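PDB 6BA9: iron aquisition yersiniabactin synthesis enzyme, YbtT from Escherichia coli, which acts as a low-specificity type II thioesterase that maintains production of the metallophore yersiniabactin by its nonribosomal peptide and polyketide assembly line. Local coordinates for residues R127-L141 with L162-S174. The protein carries 1 engineered substitution. Sequence-based numbering, arbitrary orientation.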
# COMPACT_ATOMS: atom_id res chain seq x y z
N ARG A 127 9.46 -11.83 -8.06
CA ARG A 127 9.22 -12.94 -7.15
C ARG A 127 7.73 -13.25 -7.13
O ARG A 127 6.91 -12.34 -6.99
CB ARG A 127 9.67 -12.58 -5.74
CG ARG A 127 9.68 -13.76 -4.77
CD ARG A 127 9.70 -13.33 -3.33
NE ARG A 127 10.88 -12.54 -2.95
CZ ARG A 127 12.02 -13.05 -2.53
NH1 ARG A 127 12.20 -14.37 -2.49
NH2 ARG A 127 13.00 -12.24 -2.15
N GLN A 128 7.40 -14.53 -7.29
CA GLN A 128 6.02 -14.99 -7.35
C GLN A 128 5.85 -16.16 -6.39
O GLN A 128 6.68 -17.07 -6.37
CB GLN A 128 5.70 -15.44 -8.77
CG GLN A 128 5.74 -14.35 -9.79
CD GLN A 128 4.52 -13.49 -9.74
OE1 GLN A 128 3.39 -13.99 -9.68
NE2 GLN A 128 4.73 -12.18 -9.76
N LEU A 129 4.79 -16.12 -5.58
CA LEU A 129 4.53 -17.10 -4.53
C LEU A 129 3.32 -18.00 -4.75
O LEU A 129 3.28 -19.10 -4.20
CB LEU A 129 4.30 -16.39 -3.19
CG LEU A 129 5.55 -15.94 -2.42
CD1 LEU A 129 6.23 -14.79 -3.14
CD2 LEU A 129 5.21 -15.53 -1.01
N SER A 130 2.29 -17.53 -5.48
CA SER A 130 0.98 -18.17 -5.39
C SER A 130 0.96 -19.59 -5.93
O SER A 130 0.08 -20.37 -5.57
CB SER A 130 -0.06 -17.38 -6.19
OG SER A 130 -0.37 -16.18 -5.56
N HIS A 131 1.87 -19.92 -6.84
CA HIS A 131 1.90 -21.24 -7.44
C HIS A 131 2.67 -22.26 -6.61
O HIS A 131 2.83 -23.40 -7.04
CB HIS A 131 2.55 -21.16 -8.82
CG HIS A 131 3.97 -20.68 -8.79
ND1 HIS A 131 4.30 -19.39 -8.45
CD2 HIS A 131 5.14 -21.32 -9.03
CE1 HIS A 131 5.61 -19.25 -8.49
NE2 HIS A 131 6.15 -20.41 -8.84
N ARG A 132 3.18 -21.87 -5.44
CA ARG A 132 4.06 -22.71 -4.66
C ARG A 132 3.32 -23.46 -3.56
O ARG A 132 2.30 -22.98 -3.03
CB ARG A 132 5.18 -21.87 -4.01
CG ARG A 132 5.94 -21.04 -5.00
CD ARG A 132 7.10 -20.32 -4.33
NE ARG A 132 7.72 -19.39 -5.25
CZ ARG A 132 8.81 -19.64 -5.97
NH1 ARG A 132 9.44 -20.81 -5.87
NH2 ARG A 132 9.27 -18.71 -6.80
N ASP A 133 3.83 -24.63 -3.21
CA ASP A 133 3.30 -25.37 -2.08
C ASP A 133 3.66 -24.67 -0.76
O ASP A 133 4.42 -23.69 -0.73
CB ASP A 133 3.70 -26.86 -2.15
CG ASP A 133 5.17 -27.12 -1.80
OD1 ASP A 133 5.91 -26.20 -1.40
OD2 ASP A 133 5.58 -28.31 -1.88
N ASP A 134 3.08 -25.16 0.34
CA ASP A 134 3.17 -24.43 1.60
C ASP A 134 4.62 -24.20 2.01
O ASP A 134 4.99 -23.10 2.41
CB ASP A 134 2.41 -25.17 2.71
CG ASP A 134 0.89 -25.07 2.59
OD1 ASP A 134 0.36 -24.29 1.77
OD2 ASP A 134 0.25 -25.78 3.38
N ALA A 135 5.46 -25.23 1.92
CA ALA A 135 6.83 -25.07 2.38
C ALA A 135 7.57 -24.05 1.54
O ALA A 135 8.32 -23.22 2.08
CB ALA A 135 7.56 -26.42 2.35
N ASP A 136 7.40 -24.12 0.22
CA ASP A 136 8.09 -23.20 -0.68
C ASP A 136 7.54 -21.79 -0.53
O ASP A 136 8.30 -20.81 -0.59
CB ASP A 136 8.00 -23.66 -2.13
CG ASP A 136 8.83 -24.89 -2.41
OD1 ASP A 136 9.62 -25.26 -1.53
OD2 ASP A 136 8.69 -25.46 -3.51
N PHE A 137 6.22 -21.67 -0.36
CA PHE A 137 5.58 -20.38 -0.10
C PHE A 137 6.19 -19.72 1.13
O PHE A 137 6.60 -18.55 1.10
CB PHE A 137 4.07 -20.60 0.08
CG PHE A 137 3.25 -19.32 0.18
CD1 PHE A 137 2.56 -18.83 -0.92
CD2 PHE A 137 3.13 -18.65 1.38
CE1 PHE A 137 1.80 -17.65 -0.81
CE2 PHE A 137 2.37 -17.50 1.49
CZ PHE A 137 1.70 -17.01 0.39
N ILE A 138 6.31 -20.47 2.23
CA ILE A 138 6.88 -19.95 3.46
C ILE A 138 8.34 -19.56 3.28
O ILE A 138 8.77 -18.52 3.77
CB ILE A 138 6.68 -20.96 4.60
CG1 ILE A 138 5.19 -20.98 4.97
CG2 ILE A 138 7.54 -20.59 5.78
CD1 ILE A 138 4.80 -22.07 5.94
N ALA A 139 9.11 -20.37 2.55
CA ALA A 139 10.51 -20.01 2.32
C ALA A 139 10.62 -18.68 1.60
O ALA A 139 11.45 -17.85 1.95
CB ALA A 139 11.22 -21.10 1.54
N GLU A 140 9.74 -18.44 0.62
CA GLU A 140 9.75 -17.15 -0.07
C GLU A 140 9.39 -16.02 0.89
O GLU A 140 10.02 -14.95 0.86
CB GLU A 140 8.79 -17.15 -1.26
CG GLU A 140 9.18 -18.11 -2.40
CD GLU A 140 10.52 -17.77 -3.01
OE1 GLU A 140 10.75 -16.60 -3.36
OE2 GLU A 140 11.38 -18.68 -3.13
N LEU A 141 8.37 -16.22 1.73
CA LEU A 141 7.99 -15.20 2.70
C LEU A 141 9.13 -14.86 3.64
O LEU A 141 9.36 -13.69 3.95
CB LEU A 141 6.81 -15.67 3.54
CG LEU A 141 5.42 -15.78 2.97
CD1 LEU A 141 4.56 -16.33 4.06
CD2 LEU A 141 4.95 -14.41 2.55
N LEU A 162 -1.59 -19.08 6.60
CA LEU A 162 -1.50 -19.34 5.17
C LEU A 162 -2.75 -18.97 4.41
O LEU A 162 -2.62 -18.42 3.30
CB LEU A 162 -1.09 -20.79 4.88
CG LEU A 162 0.39 -21.04 5.15
CD1 LEU A 162 0.68 -22.51 4.93
CD2 LEU A 162 1.31 -20.16 4.29
N PRO A 163 -3.97 -19.22 4.90
CA PRO A 163 -5.14 -18.75 4.14
C PRO A 163 -5.14 -17.24 3.94
O PRO A 163 -5.52 -16.75 2.87
CB PRO A 163 -6.32 -19.24 4.99
CG PRO A 163 -5.79 -20.42 5.69
CD PRO A 163 -4.36 -20.09 6.02
N LEU A 164 -4.69 -16.49 4.95
CA LEU A 164 -4.65 -15.03 4.86
C LEU A 164 -3.58 -14.58 3.88
O LEU A 164 -3.82 -13.76 2.98
CB LEU A 164 -4.32 -14.50 6.25
CG LEU A 164 -5.06 -13.36 6.91
CD1 LEU A 164 -6.56 -13.40 6.64
CD2 LEU A 164 -4.80 -13.44 8.42
N LEU A 165 -2.36 -15.10 4.06
CA LEU A 165 -1.25 -14.71 3.20
C LEU A 165 -1.47 -15.15 1.76
O LEU A 165 -1.13 -14.42 0.83
CB LEU A 165 0.03 -15.33 3.74
CG LEU A 165 0.52 -14.78 5.07
CD1 LEU A 165 1.48 -15.76 5.76
CD2 LEU A 165 1.17 -13.46 4.83
N ARG A 166 -2.00 -16.36 1.56
CA ARG A 166 -2.26 -16.82 0.20
C ARG A 166 -3.34 -15.99 -0.48
O ARG A 166 -3.25 -15.72 -1.68
CB ARG A 166 -2.63 -18.30 0.19
CG ARG A 166 -1.45 -19.22 0.40
CD ARG A 166 -1.89 -20.65 0.14
NE ARG A 166 -0.79 -21.61 0.24
CZ ARG A 166 0.06 -21.90 -0.73
NH1 ARG A 166 0.01 -21.31 -1.90
NH2 ARG A 166 1.00 -22.80 -0.52
N ALA A 167 -4.36 -15.56 0.27
CA ALA A 167 -5.36 -14.67 -0.32
C ALA A 167 -4.73 -13.35 -0.76
O ALA A 167 -4.94 -12.89 -1.89
CB ALA A 167 -6.49 -14.42 0.68
N ASP A 168 -3.92 -12.75 0.11
CA ASP A 168 -3.28 -11.48 -0.21
C ASP A 168 -2.36 -11.64 -1.42
O ASP A 168 -2.37 -10.83 -2.35
CB ASP A 168 -2.44 -10.96 0.96
CG ASP A 168 -3.26 -10.48 2.17
OD1 ASP A 168 -4.50 -10.51 2.18
OD2 ASP A 168 -2.58 -10.10 3.15
N PHE A 169 -1.50 -12.68 -1.40
CA PHE A 169 -0.54 -12.86 -2.48
C PHE A 169 -1.24 -13.24 -3.79
O PHE A 169 -0.79 -12.82 -4.87
CB PHE A 169 0.56 -13.83 -2.07
CG PHE A 169 1.68 -13.16 -1.32
CD1 PHE A 169 2.73 -12.61 -2.01
CD2 PHE A 169 1.68 -13.08 0.05
CE1 PHE A 169 3.76 -11.98 -1.33
CE2 PHE A 169 2.72 -12.44 0.72
CZ PHE A 169 3.73 -11.92 0.02
N TYR A 170 -2.32 -14.00 -3.72
CA TYR A 170 -3.09 -14.27 -4.93
C TYR A 170 -3.66 -12.97 -5.51
O TYR A 170 -3.57 -12.72 -6.72
CB TYR A 170 -4.19 -15.31 -4.70
CG TYR A 170 -4.98 -15.53 -5.99
CD1 TYR A 170 -6.10 -14.75 -6.30
CD2 TYR A 170 -4.56 -16.47 -6.91
CE1 TYR A 170 -6.76 -14.92 -7.48
CE2 TYR A 170 -5.24 -16.65 -8.10
CZ TYR A 170 -6.32 -15.87 -8.38
OH TYR A 170 -7.01 -16.03 -9.57
N ALA A 171 -4.21 -12.12 -4.65
CA ALA A 171 -4.74 -10.84 -5.13
C ALA A 171 -3.66 -10.04 -5.83
O ALA A 171 -3.87 -9.49 -6.91
CB ALA A 171 -5.31 -10.04 -3.96
N THR A 172 -2.50 -9.90 -5.18
CA THR A 172 -1.50 -9.00 -5.71
C THR A 172 -0.83 -9.56 -6.96
O THR A 172 -0.43 -8.78 -7.82
CB THR A 172 -0.49 -8.63 -4.60
OG1 THR A 172 0.29 -7.50 -5.02
CG2 THR A 172 0.47 -9.74 -4.30
N GLU A 173 -0.70 -10.89 -7.07
CA GLU A 173 -0.05 -11.48 -8.24
C GLU A 173 -0.99 -11.59 -9.44
O GLU A 173 -0.54 -11.50 -10.60
CB GLU A 173 0.56 -12.83 -7.86
CG GLU A 173 1.72 -12.67 -6.89
CD GLU A 173 2.32 -13.95 -6.41
OE1 GLU A 173 1.84 -15.05 -6.78
OE2 GLU A 173 3.27 -13.86 -5.61
N SER A 174 -2.28 -11.77 -9.20
CA SER A 174 -3.24 -11.89 -10.29
C SER A 174 -3.63 -10.54 -10.86
O SER A 174 -4.28 -10.49 -11.92
CB SER A 174 -4.48 -12.66 -9.84
OG SER A 174 -5.21 -11.95 -8.87
O HOH W 1 4.71 -11.63 -5.34
O HOH W 2 2.02 -12.31 -11.48
O HOH W 3 -1.08 -16.86 -3.01
O HOH W 4 2.30 -16.96 -9.23
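Phe137 enters helix 162-174 as a knob into a hole formed by Leu162, Leu165, Arg166 and Phe169, packing two helices of the lid inserted between strands 112-116 and 190-195 of this alpha/beta-hydrolase fold. The short helical axes cross at 72°, and aromatic and aliphatic groups fill the junction. With CG anti to the backbone N (chi1 -172°), the Phe137 ring turns its edge toward the face of Phe169 in an offset edge-to-face pair, centroids 5.7 Å apart. Leu129 CD2 sits over that same Phe169 face and also over one face of Phe137; the opposite face of Phe137 receives Arg166 CG. Further along, Leu141 CD2 reaches Phe169 CE2 at 3.5 Å.

Charge is handled at two ends. Arg166, extended from CG to NE, runs past Phe137 in an off-centre cation-pi contact, and its NH1 and NH2 both grip Arg132 O in the guanidinium plane. NH2 of Arg166 also makes a salt bridge to the anti lone pair of Asp134 OD1 at 2.8 Å, which helps fix the rotation of the guanidinium group.

At the other end, the Glu173 carboxylate reads the backbone of the loop before helix 134-141. Leu129 N donates to Glu173 OE2 at 2.7 Å, and water 1, which also donates to Arg127 O, gives OE2 a second donor. Ser130 N donates to the syn lone pair of Glu173 OE1, and water 4 donates to OE1 as well; together these donors probably stabilise the negative charge. Ser130 OG adds a second protein donor to Glu173 OE1, over 2.8 Å from above the carboxylate plane.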